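Local structure of lipoprotein signal peptidase (6RYO) at residues F44-K49 against N130-V135; D142-N147 against F156-S161. The protein is an aspartyl protease of the bacterial cell membrane that removes signal peptides from prolipoproteins. One frame throughout, in Å; residues are numbered along the deposited sequence.

Contact 1 and contact 2 follow one another along the chain: the first pairs helices 31-55 and 114-137, and the second joins the end strand of the three-stranded sheet, 140-146, to the start of helix 158-174. Helix 114-137 leads directly into strand 140-146, and the centres of the two contacts lie only about 12 Å apart. Two probable hydrogen bonds connect them, Asp-45 OD2 to Ala-159 N at 2.8 Å and Asn-130 ND2 to Asp-160 OD1 at 3.0 Å. Contact 2 holds both predicted active-site aspartates, Asp-142 and Asp-160. The polar helix pair of contact 1 lies directly behind them and is placed to order the site through these bonds, while Asn-130 also touches the bound peptide.

Contact 1. Residues F44-K49 against N130-V135; sequences FDQVTK and NFIDRV. With OLC ((2R)-2,3-dihydroxypropyl (9Z)-octadec-9-enoate), chain F.
Lys-49 and Gln-46 converge on one carboxylate oxygen of Asp-133. Lys-49 NZ forms a salt bridge with Asp-133 OD1 at 2.9 Å, weak as a hydrogen bond, while Gln-46 NE2 donates a firmer bond to the same OD1 at 3.0 Å with an N-H...O angle of 159°. That bond runs close to the Gln-46 amide plane, and the amide and carboxylate planes are turned 65° apart. Bending at chi2 (-60°) brings the Gln-46 amide across, with NE2 lying 3.8 Å from Ile-132 CB. The extended chain of Lys-49 carries NZ past Asp-133 to Asn-130 OD1 at 3.0 Å. A second salt bridge, Lys-49 NZ to Asp-45 OD1 at 3.2 Å, joins Asp-45, Lys-49 and Asp-133 into a network.

Further bonds hold the acceptors in place. Asp-133 OD2 takes the backbone N-H of Val-141, Asp-45 OD2 that of Ala-159, and Asn-130 ND2 donates to Asp-160 OD1. Asn-130 ND2 also bonds the backbone of the bound peptide.

The axes of the two helical segments pass 10.7 Å apart, a separation spanned by polar side chains. Asp-45 OD1 and Asp-133 OD1 stand 4.6 Å apart; Lys-49, bound to both oxygens at once, probably offsets their repulsion, which favours a charged lysine in this buried network.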
loop_
_atom_site.group_PDB
_atom_site.type_symbol
_atom_site.label_atom_id
_atom_site.label_comp_id
_atom_site.label_asym_id
_atom_site.label_seq_id
_atom_site.Cartn_x
_atom_site.Cartn_y
_atom_site.Cartn_z
ATOM N N PHE A 44 5.451 8.626 -4.333
ATOM C CA PHE A 44 6.439 8.410 -3.282
ATOM C C PHE A 44 6.713 6.930 -3.046
ATOM O O PHE A 44 7.827 6.565 -2.661
ATOM C CB PHE A 44 5.988 9.077 -1.986
ATOM C CG PHE A 44 6.310 10.541 -1.918
ATOM C CD1 PHE A 44 7.617 10.965 -1.745
ATOM C CD2 PHE A 44 5.312 11.494 -2.027
ATOM C CE1 PHE A 44 7.922 12.311 -1.684
ATOM C CE2 PHE A 44 5.610 12.841 -1.965
ATOM C CZ PHE A 44 6.917 13.250 -1.793
ATOM N N ASP A 45 5.721 6.065 -3.259
ATOM C CA ASP A 45 5.972 4.634 -3.130
ATOM C C ASP A 45 6.864 4.135 -4.258
ATOM O O ASP A 45 7.825 3.393 -4.024
ATOM C CB ASP A 45 4.655 3.861 -3.100
ATOM C CG ASP A 45 4.846 2.380 -3.355
ATOM O OD1 ASP A 45 4.791 1.962 -4.531
ATOM O OD2 ASP A 45 5.078 1.635 -2.378
ATOM N N GLN A 46 6.559 4.534 -5.494
ATOM C CA GLN A 46 7.339 4.062 -6.632
ATOM C C GLN A 46 8.741 4.658 -6.633
ATOM O O GLN A 46 9.708 3.977 -6.996
ATOM C CB GLN A 46 6.610 4.384 -7.936
ATOM C CG GLN A 46 5.423 3.475 -8.209
ATOM C CD GLN A 46 5.826 2.016 -8.312
ATOM O OE1 GLN A 46 6.813 1.677 -8.969
ATOM N NE2 GLN A 46 5.069 1.144 -7.657
ATOM N N VAL A 47 8.873 5.923 -6.233
ATOM C CA VAL A 47 10.190 6.551 -6.190
ATOM C C VAL A 47 11.064 5.886 -5.133
ATOM O O VAL A 47 12.188 5.461 -5.417
ATOM C CB VAL A 47 10.060 8.066 -5.951
ATOM C CG1 VAL A 47 11.397 8.648 -5.525
ATOM C CG2 VAL A 47 9.562 8.762 -7.214
ATOM N N THR A 48 10.551 5.766 -3.904
ATOM C CA THR A 48 11.332 5.166 -2.823
ATOM C C THR A 48 11.716 3.728 -3.150
ATOM O O THR A 48 12.859 3.314 -2.921
ATOM C CB THR A 48 10.548 5.222 -1.511
ATOM O OG1 THR A 48 9.215 4.744 -1.729
ATOM C CG2 THR A 48 10.502 6.647 -0.974
ATOM N N LYS A 49 10.764 2.946 -3.668
ATOM C CA LYS A 49 11.077 1.595 -4.131
ATOM C C LYS A 49 12.219 1.607 -5.138
ATOM O O LYS A 49 13.124 0.768 -5.074
ATOM C CB LYS A 49 9.839 0.952 -4.755
ATOM C CG LYS A 49 8.839 0.375 -3.771
ATOM C CD LYS A 49 7.566 -0.029 -4.494
ATOM C CE LYS A 49 6.660 -0.868 -3.612
ATOM N NZ LYS A 49 5.364 -1.158 -4.281
ATOM N N ASN A 130 1.767 -1.586 -5.151
ATOM C CA ASN A 130 2.266 -2.957 -5.210
ATOM C C ASN A 130 1.898 -3.627 -6.529
ATOM O O ASN A 130 2.646 -4.478 -7.023
ATOM C CB ASN A 130 1.724 -3.771 -4.035
ATOM C CG ASN A 130 2.441 -3.470 -2.734
ATOM O OD1 ASN A 130 3.603 -3.069 -2.734
ATOM N ND2 ASN A 130 1.746 -3.657 -1.616
ATOM N N PHE A 131 0.755 -3.253 -7.108
ATOM C CA PHE A 131 0.322 -3.848 -8.368
ATOM C C PHE A 131 1.325 -3.579 -9.482
ATOM O O PHE A 131 1.587 -4.453 -10.317
ATOM C CB PHE A 131 -1.063 -3.317 -8.743
ATOM C CG PHE A 131 -1.579 -3.824 -10.061
ATOM C CD1 PHE A 131 -2.108 -5.100 -10.172
ATOM C CD2 PHE A 131 -1.550 -3.017 -11.186
ATOM C CE1 PHE A 131 -2.588 -5.565 -11.385
ATOM C CE2 PHE A 131 -2.029 -3.475 -12.400
ATOM C CZ PHE A 131 -2.551 -4.750 -12.500
ATOM N N ILE A 132 1.899 -2.374 -9.510
ATOM C CA ILE A 132 2.886 -2.036 -10.532
ATOM C C ILE A 132 4.134 -2.895 -10.370
ATOM O O ILE A 132 4.736 -3.336 -11.357
ATOM C CB ILE A 132 3.218 -0.533 -10.470
ATOM C CG1 ILE A 132 1.949 0.299 -10.654
ATOM C CG2 ILE A 132 4.257 -0.165 -11.523
ATOM C CD1 ILE A 132 2.146 1.781 -10.413
ATOM N N ASP A 133 4.541 -3.146 -9.123
ATOM C CA ASP A 133 5.732 -3.953 -8.879
ATOM C C ASP A 133 5.564 -5.370 -9.413
ATOM O O ASP A 133 6.478 -5.917 -10.039
ATOM C CB ASP A 133 6.047 -3.975 -7.384
ATOM C CG ASP A 133 6.656 -2.674 -6.895
ATOM O OD1 ASP A 133 6.042 -1.607 -7.104
ATOM O OD2 ASP A 133 7.751 -2.721 -6.294
ATOM N N ARG A 134 4.402 -5.982 -9.176
ATOM C CA ARG A 134 4.207 -7.371 -9.583
ATOM C C ARG A 134 4.033 -7.493 -11.091
ATOM O O ARG A 134 4.508 -8.460 -11.698
ATOM C CB ARG A 134 3.003 -7.972 -8.858
ATOM C CG ARG A 134 3.171 -8.096 -7.353
ATOM C CD ARG A 134 2.060 -8.942 -6.750
ATOM N NE ARG A 134 2.157 -9.016 -5.295
ATOM C CZ ARG A 134 1.504 -8.214 -4.462
ATOM N NH1 ARG A 134 0.698 -7.275 -4.937
ATOM N NH2 ARG A 134 1.655 -8.353 -3.152
ATOM N N VAL A 135 3.349 -6.533 -11.714
ATOM C CA VAL A 135 3.136 -6.590 -13.157
ATOM C C VAL A 135 4.461 -6.456 -13.897
ATOM O O VAL A 135 4.739 -7.197 -14.846
ATOM C CB VAL A 135 2.134 -5.508 -13.595
ATOM C CG1 VAL A 135 2.129 -5.366 -15.109
ATOM C CG2 VAL A 135 0.745 -5.849 -13.094
HETATM C C10 OLC F . 3.311 11.383 2.446
HETATM C C9 OLC F . 2.242 11.958 1.940
HETATM C C11 OLC F . 3.805 10.046 1.896
HETATM C C8 OLC F . 1.472 11.302 0.794
HETATM C C24 OLC F . -6.543 20.138 -2.016
HETATM C C12 OLC F . 5.224 9.801 2.406
HETATM C C7 OLC F . 0.183 12.068 0.490
HETATM C C13 OLC F . 5.859 8.648 1.632
HETATM C C6 OLC F . 0.063 13.314 1.367
HETATM C C14 OLC F . 7.347 8.930 1.443
HETATM C C5 OLC F . -1.185 14.102 0.980
HETATM C C4 OLC F . -0.877 14.982 -0.228
HETATM C C3 OLC F . -1.720 16.251 -0.149
HETATM C C2 OLC F . -3.205 15.890 -0.152
HETATM C C21 OLC F . -6.006 18.159 -0.581
HETATM C C1 OLC F . -4.023 17.141 0.145
HETATM C C22 OLC F . -6.181 19.677 -0.605
HETATM O O19 OLC F . -4.096 17.547 1.257
HETATM O O25 OLC F . -7.673 20.964 -1.975
HETATM O O23 OLC F . -7.201 20.042 0.283
HETATM O O20 OLC F . -4.682 17.824 -0.885
#

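Contact 2. Residues D142-N147 against F156-S161; sequences DFIDTN and FNIADS. With OLC ((2R)-2,3-dihydroxypropyl (9Z)-octadec-9-enoate), chain B; OLC ((2R)-2,3-dihydroxypropyl (9Z)-octadec-9-enoate), chain C.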
loop_
_atom_site.group_PDB
_atom_site.type_symbol
_atom_site.label_atom_id
_atom_site.label_comp_id
_atom_site.label_asym_id
_atom_site.label_seq_id
_atom_site.Cartn_x
_atom_site.Cartn_y
_atom_site.Cartn_z
ATOM N N ASP A 142 10.571 -4.269 -0.950
ATOM C CA ASP A 142 10.342 -3.990 0.460
ATOM C C ASP A 142 11.628 -3.460 1.072
ATOM O O ASP A 142 12.693 -4.066 0.902
ATOM C CB ASP A 142 9.881 -5.243 1.200
ATOM C CG ASP A 142 8.480 -5.664 0.818
ATOM O OD1 ASP A 142 7.666 -4.787 0.457
ATOM O OD2 ASP A 142 8.189 -6.876 0.889
ATOM N N PHE A 143 11.534 -2.331 1.779
ATOM C CA PHE A 143 12.725 -1.720 2.367
ATOM C C PHE A 143 12.559 -1.222 3.795
ATOM O O PHE A 143 13.576 -0.971 4.449
ATOM C CB PHE A 143 13.213 -0.557 1.494
ATOM C CG PHE A 143 12.163 0.487 1.230
ATOM C CD1 PHE A 143 11.295 0.362 0.158
ATOM C CD2 PHE A 143 12.051 1.597 2.050
ATOM C CE1 PHE A 143 10.331 1.321 -0.088
ATOM C CE2 PHE A 143 11.088 2.561 1.808
ATOM C CZ PHE A 143 10.227 2.421 0.737
ATOM N N ILE A 144 11.345 -1.069 4.318
ATOM C CA ILE A 144 11.160 -0.525 5.661
ATOM C C ILE A 144 11.317 -1.648 6.677
ATOM O O ILE A 144 10.537 -2.606 6.689
ATOM C CB ILE A 144 9.796 0.164 5.801
ATOM C CG1 ILE A 144 9.722 1.387 4.884
ATOM C CG2 ILE A 144 9.552 0.569 7.243
ATOM C CD1 ILE A 144 8.413 2.142 4.977
ATOM N N ASP A 145 12.321 -1.521 7.545
ATOM C CA ASP A 145 12.681 -2.549 8.516
ATOM C C ASP A 145 12.768 -1.897 9.888
ATOM O O ASP A 145 13.724 -1.169 10.172
ATOM C CB ASP A 145 14.008 -3.210 8.137
ATOM C CG ASP A 145 14.382 -4.350 9.064
ATOM O OD1 ASP A 145 13.544 -4.755 9.897
ATOM O OD2 ASP A 145 15.524 -4.846 8.958
ATOM N N THR A 146 11.778 -2.159 10.741
ATOM C CA THR A 146 11.699 -1.535 12.053
ATOM C C THR A 146 11.549 -2.603 13.129
ATOM O O THR A 146 11.294 -3.776 12.846
ATOM C CB THR A 146 10.529 -0.541 12.140
ATOM O OG1 THR A 146 9.306 -1.256 12.351
ATOM C CG2 THR A 146 10.412 0.281 10.858
ATOM N N ASN A 147 11.726 -2.175 14.379
ATOM C CA ASN A 147 11.480 -3.004 15.554
ATOM C C ASN A 147 10.478 -2.328 16.485
ATOM O O ASN A 147 10.476 -2.564 17.696
ATOM C CB ASN A 147 12.788 -3.310 16.287
ATOM C CG ASN A 147 12.668 -4.494 17.233
ATOM O OD1 ASN A 147 11.746 -5.303 17.123
ATOM N ND2 ASN A 147 13.607 -4.601 18.167
ATOM N N PHE A 156 8.314 -4.005 4.909
ATOM C CA PHE A 156 7.227 -3.480 4.090
ATOM C C PHE A 156 7.663 -2.185 3.403
ATOM O O PHE A 156 8.833 -1.796 3.450
ATOM C CB PHE A 156 5.962 -3.280 4.930
ATOM C CG PHE A 156 6.133 -2.323 6.077
ATOM C CD1 PHE A 156 6.653 -2.755 7.287
ATOM C CD2 PHE A 156 5.751 -0.997 5.954
ATOM C CE1 PHE A 156 6.802 -1.880 8.345
ATOM C CE2 PHE A 156 5.895 -0.118 7.009
ATOM C CZ PHE A 156 6.419 -0.563 8.207
ATOM N N ASN A 157 6.709 -1.519 2.754
ATOM C CA ASN A 157 6.997 -0.341 1.945
ATOM C C ASN A 157 5.879 0.679 2.135
ATOM O O ASN A 157 5.011 0.532 3.001
ATOM C CB ASN A 157 7.181 -0.740 0.475
ATOM C CG ASN A 157 6.045 -1.605 -0.044
ATOM O OD1 ASN A 157 4.881 -1.391 0.292
ATOM N ND2 ASN A 157 6.383 -2.595 -0.862
ATOM N N ILE A 158 5.910 1.733 1.316
ATOM C CA ILE A 158 4.911 2.793 1.415
ATOM C C ILE A 158 3.536 2.283 0.998
ATOM O O ILE A 158 2.521 2.616 1.622
ATOM C CB ILE A 158 5.344 4.009 0.575
ATOM C CG1 ILE A 158 6.707 4.524 1.047
ATOM C CG2 ILE A 158 4.305 5.108 0.656
ATOM C CD1 ILE A 158 6.699 5.059 2.462
ATOM N N ALA A 159 3.479 1.470 -0.062
ATOM C CA ALA A 159 2.201 0.922 -0.511
ATOM C C ALA A 159 1.538 0.094 0.583
ATOM O O ALA A 159 0.312 0.135 0.748
ATOM C CB ALA A 159 2.401 0.083 -1.773
ATOM N N ASP A 160 2.332 -0.666 1.341
ATOM C CA ASP A 160 1.787 -1.383 2.489
ATOM C C ASP A 160 1.311 -0.415 3.567
ATOM O O ASP A 160 0.291 -0.660 4.224
ATOM C CB ASP A 160 2.833 -2.344 3.054
ATOM C CG ASP A 160 3.249 -3.406 2.058
ATOM O OD1 ASP A 160 2.390 -3.859 1.272
ATOM O OD2 ASP A 160 4.439 -3.789 2.056
ATOM N N SER A 161 2.037 0.692 3.759
ATOM C CA SER A 161 1.669 1.658 4.792
ATOM C C SER A 161 0.349 2.345 4.470
ATOM O O SER A 161 -0.504 2.508 5.353
ATOM C CB SER A 161 2.780 2.690 4.957
ATOM O OG SER A 161 4.030 2.059 5.166
HETATM C C10 OLC B . 3.651 4.161 8.910
HETATM C C9 OLC B . 2.508 3.513 8.836
HETATM C C11 OLC B . 4.610 3.895 10.067
HETATM C C8 OLC B . 2.141 2.492 9.912
HETATM C C24 OLC B . 5.477 -7.402 4.016
HETATM C C12 OLC B . 6.048 4.081 9.586
HETATM C C7 OLC B . 1.513 1.260 9.268
HETATM C C13 OLC B . 6.884 2.880 10.018
HETATM C C6 OLC B . 2.596 0.219 8.998
HETATM C C14 OLC B . 8.283 3.359 10.400
HETATM C C5 OLC B . 1.947 -1.028 8.407
HETATM C C4 OLC B . 3.020 -2.029 7.986
HETATM C C3 OLC B . 2.394 -3.052 7.043
HETATM C C2 OLC B . 3.148 -4.374 7.156
HETATM C C21 OLC B . 3.089 -7.242 4.745
HETATM C C1 OLC B . 2.762 -5.283 5.993
HETATM C C22 OLC B . 4.023 -7.464 3.559
HETATM O O19 OLC B . 1.715 -5.153 5.454
HETATM O O25 OLC B . 6.222 -8.359 3.314
HETATM O O23 OLC B . 3.777 -8.719 2.998
HETATM O O20 OLC B . 3.659 -6.266 5.565
HETATM C C18 OLC C . 6.610 5.799 6.042
HETATM C C10 OLC C . -0.923 8.130 3.982
HETATM C C9 OLC C . -1.584 9.236 4.258
HETATM C C17 OLC C . 5.159 5.331 5.976
HETATM C C11 OLC C . 0.141 8.119 2.886
HETATM C C8 OLC C . -1.298 10.524 3.488
HETATM C C24 OLC C . -9.780 18.694 5.585
HETATM C C16 OLC C . 4.249 6.503 6.330
HETATM C C12 OLC C . 1.051 6.908 3.073
HETATM C C7 OLC C . -1.793 11.730 4.286
HETATM C C15 OLC C . 4.196 7.457 5.141
HETATM C C13 OLC C . 1.868 7.100 4.346
HETATM C C6 OLC C . -3.320 11.740 4.336
HETATM C C14 OLC C . 3.340 6.840 4.039
HETATM C C5 OLC C . -3.871 12.648 3.238
HETATM C C4 OLC C . -4.107 14.053 3.791
HETATM C C3 OLC C . -5.608 14.330 3.851
HETATM C C2 OLC C . -5.904 15.688 3.216
HETATM C C21 OLC C . -7.793 18.031 4.232
HETATM C C1 OLC C . -7.408 15.946 3.250
HETATM C C22 OLC C . -8.996 18.968 4.304
HETATM O O19 OLC C . -8.160 15.046 3.420
HETATM O O25 OLC C . -11.073 19.214 5.452
HETATM O O23 OLC C . -8.556 20.297 4.292
HETATM O O20 OLC C . -7.902 17.245 3.082
#
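Ile-144 and a monoolein molecule (OLC, chain B) sandwich the Phe-156 ring. Ile-144 CG2 makes a CH-pi contact 3.8 Å from the ring centroid, 26° off the normal and offset toward the rim. On the opposite face the lipid's C4 sits over the centre, 3.6 Å from Phe-156 CD2, while Ser-161 OG and the lipid's C13 lie in plane at the edge. The Phe-156 side chain leaves the backbone away from the strand, but with CG lodged between backbone N and carbonyl carbon (chi1 60°) the ring swings back against Ile-144. Phe-143 crosses Asn-157 at about a right angle, Phe-143 CE1 lying 3.8 Å from Asn-157 CB, and its CZ packs on Ile-158 CG1.

The backbone forms a classic beta bulge: Phe-143 and Ile-144 both oppose Phe-156. Phe-156 O accepts from Ile-144 N at 2.8 Å, nearly straight on (164° at the oxygen), and from Phe-143 N at 3.2 Å, which approaches from above the carbonyl plane. Phe-156 N returns a bond to Ile-144 O, completing a single antiparallel bridge.

A capping box then starts the helix. Asp-160 N donates to Asn-157 OD1 at 2.9 Å, and Asn-157 N donates back to Asp-160 OD2 at 3.3 Å. Asp-160 OD2 lies 3.7 Å from Asp-142 OD1, pairing the two predicted catalytic aspartates; both oxygens are hydrogen-bonded to a polar side chain of the bound peptide, consistent with an inhibitor occupying the active site. Asn-157 ND2 is tied to Val-141 O.

Strand 140-146 continues the sheet through backbone bonds to strand 69-76, such as Phe-143 with Thr-72. Helix 31-55 receives Phe-143 on Thr-48 and Ile-52, and helix 158-174 sets off directly from the capping Asn-157.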